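Local coordinates for putative pachytene checkpoint protein 2 (Caenorhabditis elegans, PDB 4XGU) that is a protein-remodelling AAA+ ATPase that binds ATP, probably couples its hydrolysis to conformational change in partner proteins, and probably plays a key role in meiotic chromosome recombination, at residues C245-L250 against D291-L296; I251-S256 against T298-S303. All blocks are in the same frame, centred on the assembly; numbering follows the deposited sequence.

Interaction 1 (C245-L250 against D291-L296); sequences CMVFVL and DNVLIL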
ATOM      1  N   CYS B 245       3.782  44.006  17.302  1.00 87.39           N
ATOM      2  CA  CYS B 245       2.821  43.058  17.851  1.00 90.02           C
ATOM      3  C   CYS B 245       3.331  41.633  17.698  1.00 93.17           C
ATOM      4  O   CYS B 245       3.675  41.207  16.596  1.00 99.36           O
ATOM      5  CB  CYS B 245       1.459  43.189  17.168  1.00 91.00           C
ATOM      6  SG  CYS B 245       0.314  41.835  17.567  1.00 81.70           S
ATOM      7  N   MET B 246       3.379  40.896  18.802  1.00 90.25           N
ATOM      8  CA  MET B 246       3.833  39.515  18.749  1.00 88.28           C
ATOM      9  C   MET B 246       2.646  38.565  18.737  1.00 84.58           C
ATOM     10  O   MET B 246       1.666  38.767  19.457  1.00 82.68           O
ATOM     11  CB  MET B 246       4.777  39.197  19.916  1.00 84.59           C
ATOM     12  CG  MET B 246       4.140  39.199  21.294  1.00 82.03           C
ATOM     13  SD  MET B 246       5.366  39.083  22.618  1.00 88.33           S
ATOM     14  CE  MET B 246       6.390  37.736  22.028  1.00 79.08           C
ATOM     15  N   VAL B 247       2.729  37.539  17.895  1.00 85.88           N
ATOM     16  CA  VAL B 247       1.653  36.565  17.786  1.00 84.39           C
ATOM     17  C   VAL B 247       2.125  35.190  18.259  1.00 72.96           C
ATOM     18  O   VAL B 247       3.266  34.786  18.028  1.00 71.76           O
ATOM     19  CB  VAL B 247       1.098  36.490  16.334  1.00 63.58           C
ATOM     20  CG1 VAL B 247       1.076  37.879  15.708  1.00 61.48           C
ATOM     21  CG2 VAL B 247       1.906  35.542  15.474  1.00 66.38           C
ATOM     22  N   PHE B 248       1.245  34.495  18.969  1.00 65.90           N
ATOM     23  CA  PHE B 248       1.536  33.155  19.455  1.00 61.74           C
ATOM     24  C   PHE B 248       0.631  32.152  18.763  1.00 66.26           C
ATOM     25  O   PHE B 248      -0.580  32.350  18.692  1.00 74.48           O
ATOM     26  CB  PHE B 248       1.348  33.067  20.969  1.00 62.21           C
ATOM     27  CG  PHE B 248       2.400  33.786  21.759  1.00 61.43           C
ATOM     28  CD1 PHE B 248       2.258  35.128  22.071  1.00 65.68           C
ATOM     29  CD2 PHE B 248       3.526  33.116  22.205  1.00 57.71           C
ATOM     30  CE1 PHE B 248       3.225  35.793  22.806  1.00 62.62           C
ATOM     31  CE2 PHE B 248       4.497  33.773  22.939  1.00 58.03           C
ATOM     32  CZ  PHE B 248       4.345  35.114  23.241  1.00 58.72           C
ATOM     33  N   VAL B 249       1.212  31.074  18.254  1.00 56.19           N
ATOM     34  CA  VAL B 249       0.406  30.037  17.630  1.00 58.30           C
ATOM     35  C   VAL B 249       0.516  28.736  18.405  1.00 62.49           C
ATOM     36  O   VAL B 249       1.579  28.120  18.459  1.00 64.13           O
ATOM     37  CB  VAL B 249       0.817  29.800  16.172  1.00 61.40           C
ATOM     38  CG1 VAL B 249       0.003  28.664  15.575  1.00 64.17           C
ATOM     39  CG2 VAL B 249       0.640  31.074  15.360  1.00 64.45           C
ATOM     40  N   LEU B 250      -0.591  28.331  19.018  1.00 61.38           N
ATOM     41  CA  LEU B 250      -0.640  27.073  19.746  1.00 65.99           C
ATOM     42  C   LEU B 250      -1.313  25.999  18.899  1.00 74.32           C
ATOM     43  O   LEU B 250      -2.356  26.239  18.290  1.00 84.11           O
ATOM     44  CB  LEU B 250      -1.380  27.246  21.073  1.00 65.39           C
ATOM     45  CG  LEU B 250      -1.593  25.967  21.884  1.00 63.42           C
ATOM     46  CD1 LEU B 250      -0.257  25.343  22.248  1.00 63.85           C
ATOM     47  CD2 LEU B 250      -2.413  26.245  23.130  1.00 62.06           C
ATOM     48  N   ASP B 291      10.007  37.766  12.817  1.00 90.50           N
ATOM     49  CA  ASP B 291      10.668  38.000  14.093  1.00 87.59           C
ATOM     50  C   ASP B 291       9.672  38.102  15.243  1.00 87.46           C
ATOM     51  O   ASP B 291       9.966  37.702  16.370  1.00 90.31           O
ATOM     52  CB  ASP B 291      11.515  39.272  14.031  1.00 94.85           C
ATOM     53  CG  ASP B 291      12.725  39.125  13.132  1.00104.04           C
ATOM     54  OD1 ASP B 291      13.095  37.975  12.814  1.00104.23           O
ATOM     55  OD2 ASP B 291      13.312  40.160  12.754  1.00112.07           O
ATOM     56  N   ASN B 292       8.490  38.637  14.954  1.00 83.01           N
ATOM     57  CA  ASN B 292       7.491  38.889  15.987  1.00 75.05           C
ATOM     58  C   ASN B 292       6.483  37.752  16.134  1.00 68.02           C
ATOM     59  O   ASN B 292       5.335  37.975  16.505  1.00 70.18           O
ATOM     60  CB  ASN B 292       6.747  40.191  15.691  1.00 82.24           C
ATOM     61  CG  ASN B 292       5.889  40.101  14.443  1.00 87.52           C
ATOM     62  OD1 ASN B 292       6.176  39.324  13.532  1.00 93.10           O
ATOM     63  ND2 ASN B 292       4.826  40.896  14.396  1.00 90.44           N
ATOM     64  N   VAL B 293       6.914  36.532  15.840  1.00 63.78           N
ATOM     65  CA  VAL B 293       6.018  35.385  15.876  1.00 58.51           C
ATOM     66  C   VAL B 293       6.632  34.247  16.682  1.00 61.82           C
ATOM     67  O   VAL B 293       7.847  34.084  16.702  1.00 67.27           O
ATOM     68  CB  VAL B 293       5.689  34.897  14.452  1.00 61.96           C
ATOM     69  CG1 VAL B 293       4.846  33.646  14.494  1.00 64.14           C
ATOM     70  CG2 VAL B 293       4.973  35.983  13.676  1.00 65.44           C
ATOM     71  N   LEU B 294       5.793  33.470  17.358  1.00 61.92           N
ATOM     72  CA  LEU B 294       6.261  32.317  18.112  1.00 59.81           C
ATOM     73  C   LEU B 294       5.220  31.205  18.080  1.00 67.69           C
ATOM     74  O   LEU B 294       4.066  31.419  18.455  1.00 78.41           O
ATOM     75  CB  LEU B 294       6.568  32.722  19.550  1.00 54.67           C
ATOM     76  CG  LEU B 294       7.359  31.719  20.378  1.00 59.72           C
ATOM     77  CD1 LEU B 294       8.669  31.418  19.684  1.00 68.30           C
ATOM     78  CD2 LEU B 294       7.600  32.284  21.760  1.00 60.43           C
ATOM     79  N   ILE B 295       5.617  30.019  17.631  1.00 64.57           N
ATOM     80  CA  ILE B 295       4.666  28.919  17.506  1.00 65.50           C
ATOM     81  C   ILE B 295       4.958  27.801  18.508  1.00 67.99           C
ATOM     82  O   ILE B 295       6.101  27.369  18.667  1.00 71.01           O
ATOM     83  CB  ILE B 295       4.648  28.357  16.070  1.00 69.68           C
ATOM     84  CG1 ILE B 295       6.035  27.888  15.647  1.00 76.25           C
ATOM     85  CG2 ILE B 295       4.185  29.423  15.093  1.00 77.61           C
ATOM     86  CD1 ILE B 295       6.144  27.597  14.165  1.00 81.60           C
ATOM     87  N   LEU B 296       3.912  27.352  19.195  1.00 67.92           N
ATOM     88  CA  LEU B 296       4.052  26.339  20.236  1.00 58.40           C
ATOM     89  C   LEU B 296       3.218  25.105  19.913  1.00 62.79           C
ATOM     90  O   LEU B 296       2.045  25.214  19.564  1.00 72.14           O
ATOM     91  CB  LEU B 296       3.642  26.902  21.600  1.00 59.42           C
ATOM     92  CG  LEU B 296       4.351  28.155  22.123  1.00 59.54           C
ATOM     93  CD1 LEU B 296       3.656  29.427  21.663  1.00 64.15           C
ATOM     94  CD2 LEU B 296       4.440  28.110  23.635  1.00 58.32           C
TER
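Two neighbouring parallel strands of the AAA+ core sheet pair here, with Val247 to Leu250 in register with Val293 to Leu296 and their axes 16° apart. Val247 N donates to Asn292 O (3.0 Å), and Val247 O takes the N-H of Leu294 at 2.9 Å. Val249 repeats the pattern, its N on Leu294 O and its O receiving Leu296 N in a bond close to straight (170°). Before the ladder starts, Asn292 ND2 reaches Cys245 O in a weak, bent bond; the same nitrogen also bonds Ala240 O. On one face, the Phe248 ring and Leu294 stand side by side, pointing the same way, with Phe248 CE2 3.6 Å from Leu294 CD2. Leu296 instead comes in at the ring edge, its CD1 3.7 Å from Phe248 CD2. On the reverse face Val247 CG2 meets both methyls of Val293, and Ile295 CG2 rests 3.6 Å from Val249 CB. Ile295 CG1, lying between backbone N and carbonyl carbon (chi1 57°), leads its chain away from Val249. Helix 185-199 packs on the Phe248 face, helix 275-288 takes Val293 and Ile295, and strand 206-212 flanks 245-250 along its other edge.

Interaction 2 (I251-S256 against T298-S303); sequences IDEVES and TSNLES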
ATOM      1  N   ILE B 251      -0.706  24.818  18.859  1.00 72.61           N
ATOM      2  CA  ILE B 251      -1.252  23.697  18.104  1.00 70.32           C
ATOM      3  C   ILE B 251      -1.373  22.464  19.000  1.00 74.41           C
ATOM      4  O   ILE B 251      -0.371  21.922  19.466  1.00 74.34           O
ATOM      5  CB  ILE B 251      -0.379  23.378  16.877  1.00 69.24           C
ATOM      6  CG1 ILE B 251      -0.304  24.596  15.954  1.00 65.75           C
ATOM      7  CG2 ILE B 251      -0.927  22.175  16.127  1.00 71.06           C
ATOM      8  CD1 ILE B 251       0.798  24.527  14.928  1.00 58.87           C
ATOM      9  N   ASP B 252      -2.606  22.031  19.242  1.00 82.32           N
ATOM     10  CA  ASP B 252      -2.870  20.914  20.143  1.00 85.22           C
ATOM     11  C   ASP B 252      -3.051  19.601  19.389  1.00 88.18           C
ATOM     12  O   ASP B 252      -3.476  19.603  18.235  1.00 96.23           O
ATOM     13  CB  ASP B 252      -4.110  21.201  20.990  1.00 90.38           C
ATOM     14  CG  ASP B 252      -3.987  22.484  21.789  1.00 93.01           C
ATOM     15  OD1 ASP B 252      -2.910  22.714  22.381  1.00 96.01           O
ATOM     16  OD2 ASP B 252      -4.962  23.264  21.821  1.00 90.02           O
ATOM     17  N   GLU B 253      -2.739  18.492  20.060  1.00 88.76           N
ATOM     18  CA  GLU B 253      -2.861  17.151  19.485  1.00 93.73           C
ATOM     19  C   GLU B 253      -2.240  17.066  18.097  1.00 94.40           C
ATOM     20  O   GLU B 253      -2.890  16.631  17.147  1.00102.34           O
ATOM     21  CB  GLU B 253      -4.330  16.726  19.418  1.00103.91           C
ATOM     22  CG  GLU B 253      -4.913  16.279  20.745  1.00112.43           C
ATOM     23  CD  GLU B 253      -5.637  14.947  20.640  1.00126.67           C
ATOM     24  OE1 GLU B 253      -6.061  14.583  19.521  1.00133.91           O
ATOM     25  OE2 GLU B 253      -5.774  14.261  21.677  1.00127.50           O
ATOM     26  N   VAL B 254      -0.984  17.487  17.991  1.00 91.76           N
ATOM     27  CA  VAL B 254      -0.313  17.627  16.702  1.00 92.20           C
ATOM     28  C   VAL B 254      -0.350  16.350  15.866  1.00103.52           C
ATOM     29  O   VAL B 254      -0.529  16.397  14.649  1.00108.66           O
ATOM     30  CB  VAL B 254       1.156  18.055  16.887  1.00 82.93           C
ATOM     31  CG1 VAL B 254       1.846  18.181  15.546  1.00 85.80           C
ATOM     32  CG2 VAL B 254       1.228  19.371  17.634  1.00 87.32           C
ATOM     33  N   GLU B 255      -0.202  15.207  16.521  1.00105.97           N
ATOM     34  CA  GLU B 255      -0.139  13.946  15.799  1.00114.22           C
ATOM     35  C   GLU B 255      -1.518  13.451  15.374  1.00110.80           C
ATOM     36  O   GLU B 255      -1.628  12.519  14.575  1.00115.34           O
ATOM     37  CB  GLU B 255       0.571  12.895  16.645  1.00126.45           C
ATOM     38  CG  GLU B 255       1.998  13.285  16.983  1.00134.55           C
ATOM     39  CD  GLU B 255       2.795  12.136  17.558  1.00140.89           C
ATOM     40  OE1 GLU B 255       3.291  12.263  18.699  1.00141.40           O
ATOM     41  OE2 GLU B 255       2.929  11.102  16.869  1.00143.26           O
ATOM     42  N   SER B 256      -2.567  14.078  15.897  1.00103.87           N
ATOM     43  CA  SER B 256      -3.912  13.808  15.406  1.00103.11           C
ATOM     44  C   SER B 256      -4.039  14.435  14.023  1.00109.78           C
ATOM     45  O   SER B 256      -4.779  13.945  13.168  1.00122.30           O
ATOM     46  CB  SER B 256      -4.978  14.358  16.355  1.00 96.36           C
ATOM     47  OG  SER B 256      -5.016  15.772  16.318  1.00 91.85           O
ATOM     48  N   THR B 298       2.074  20.936  21.020  1.00 67.51           N
ATOM     49  CA  THR B 298       1.989  19.917  22.055  1.00 74.02           C
ATOM     50  C   THR B 298       1.563  18.587  21.442  1.00 74.98           C
ATOM     51  O   THR B 298       0.682  18.546  20.585  1.00 85.88           O
ATOM     52  CB  THR B 298       1.007  20.320  23.179  1.00 80.71           C
ATOM     53  OG1 THR B 298       0.761  19.195  24.031  1.00 85.17           O
ATOM     54  CG2 THR B 298      -0.311  20.795  22.600  1.00 83.35           C
ATOM     55  N   SER B 299       2.202  17.503  21.867  1.00 71.28           N
ATOM     56  CA  SER B 299       1.866  16.174  21.365  1.00 73.98           C
ATOM     57  C   SER B 299       1.494  15.233  22.510  1.00 84.89           C
ATOM     58  O   SER B 299       2.324  14.918  23.361  1.00 91.01           O
ATOM     59  CB  SER B 299       3.032  15.596  20.562  1.00 78.87           C
ATOM     60  OG  SER B 299       2.692  14.343  19.996  1.00 89.34           O
ATOM     61  N   ASN B 300       0.242  14.787  22.525  1.00 87.89           N
ATOM     62  CA  ASN B 300      -0.255  13.943  23.608  1.00 89.11           C
ATOM     63  C   ASN B 300       0.289  12.520  23.537  1.00 97.20           C
ATOM     64  O   ASN B 300       0.218  11.771  24.510  1.00103.26           O
ATOM     65  CB  ASN B 300      -1.785  13.918  23.602  1.00 85.60           C
ATOM     66  CG  ASN B 300      -2.393  15.214  24.104  1.00 88.34           C
ATOM     67  OD1 ASN B 300      -1.799  15.915  24.924  1.00 86.16           O
ATOM     68  ND2 ASN B 300      -3.584  15.539  23.616  1.00 94.55           N
ATOM     69  N   LEU B 301       0.826  12.150  22.380  1.00104.86           N
ATOM     70  CA  LEU B 301       1.427  10.832  22.208  1.00117.31           C
ATOM     71  C   LEU B 301       2.912  10.878  22.547  1.00119.18           C
ATOM     72  O   LEU B 301       3.593  11.859  22.254  1.00114.57           O
ATOM     73  CB  LEU B 301       1.227  10.327  20.776  1.00121.42           C
ATOM     74  CG  LEU B 301       1.888   8.997  20.392  1.00122.61           C
ATOM     75  CD1 LEU B 301       1.222   7.831  21.112  1.00122.69           C
ATOM     76  CD2 LEU B 301       1.864   8.798  18.881  1.00124.86           C
ATOM     77  N   GLU B 302       3.409   9.813  23.165  1.00125.29           N
ATOM     78  CA  GLU B 302       4.823   9.722  23.503  1.00129.16           C
ATOM     79  C   GLU B 302       5.507   8.622  22.689  1.00141.14           C
ATOM     80  O   GLU B 302       4.896   7.596  22.382  1.00147.53           O
ATOM     81  CB  GLU B 302       4.994   9.467  25.002  1.00123.63           C
ATOM     82  CG  GLU B 302       6.371   9.806  25.547  1.00121.95           C
ATOM     83  CD  GLU B 302       6.456   9.625  27.051  1.00124.12           C
ATOM     84  OE1 GLU B 302       7.288  10.305  27.691  1.00123.03           O
ATOM     85  OE2 GLU B 302       5.689   8.802  27.595  1.00126.29           O
ATOM     86  N   SER B 303       6.762   8.874  22.319  1.00140.82           N
ATOM     87  CA  SER B 303       7.656   7.892  21.692  1.00141.09           C
ATOM     88  C   SER B 303       7.330   7.516  20.240  1.00139.01           C
ATOM     89  O   SER B 303       7.841   6.518  19.734  1.00142.82           O
ATOM     90  CB  SER B 303       7.706   6.611  22.532  1.00144.00           C
ATOM     91  OG  SER B 303       8.402   5.586  21.847  1.00147.00           O
TER
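Thr298 is held through its backbone by the end of strand 245-251 and the turn after it: its N donates to Ile251 O (3.1 Å), while its O accepts Val254 N at 3.3 Å in a nearly straight bond (171°). Val254 CG2 crowds the same carbonyl, and Thr298 CG2 lies 3.2 Å from Asp252 OD1. The threonine hydroxyl OG1 makes a weak bond to Lys185 NZ. Glu255, extended beyond CG, reaches to Ser299 and Leu301. Its OE1 lies 2.5 Å from Ser299 OG, and OE2 is 3.2 Å from Leu301 CD2, the side chains of Glu255 and Leu301 crossing at about a right angle. Glu253 starts out pointing away, but a bend at chi2 (-130°) swings its carboxylate back to Asn300. There OE2 takes the N-H of Asn300 ND2 (3.2 Å) on its anti side and somewhat out of the carboxylate plane, while OE2 itself lies in the plane of the Asn300 amide; the two planes are 73° apart. Replacing Glu253 by an alanine would probably leave Asn300 ND2 without this acceptor and its amide less firmly fixed in rotation. The other end of that amide, OD1, bonds Lys185 NZ of the P-loop. Asp252 and Glu253 directly follow strand 245-251, in the position of the Walker B acidic pair of AAA+ enzymes, and Asn300 sits where such proteins carry sensor 1. Because Asn300 also touches the bound ADP, the carboxylate–amide–lysine chain is consistent with a route linking the probable Walker B glutamate, sensor and nucleotide.

Interactions 1 and 2 are successive steps along one strand pair, 245-251 beside 293-299, with centres about 19 Å apart. Their segments alternate in the chain, 245-250, 251-256, 291-296, then 298-303, and all four belong to the AAA+ ATPase domain. Leu296 O and Ile251 N, 2.9 Å apart, make the probable hydrogen bond that carries the ladder from one into the other. Helix 275-288 lies in the connection between the strands. Interaction 1 is the buried, apolar body of the pair; interaction 2 is its polar carboxy-terminal end, where the strands give way to loops beside the P-loop and ADP. The same two strands thus run from the hydrophobic interior to the nucleotide-side groups at their carboxy-terminal ends.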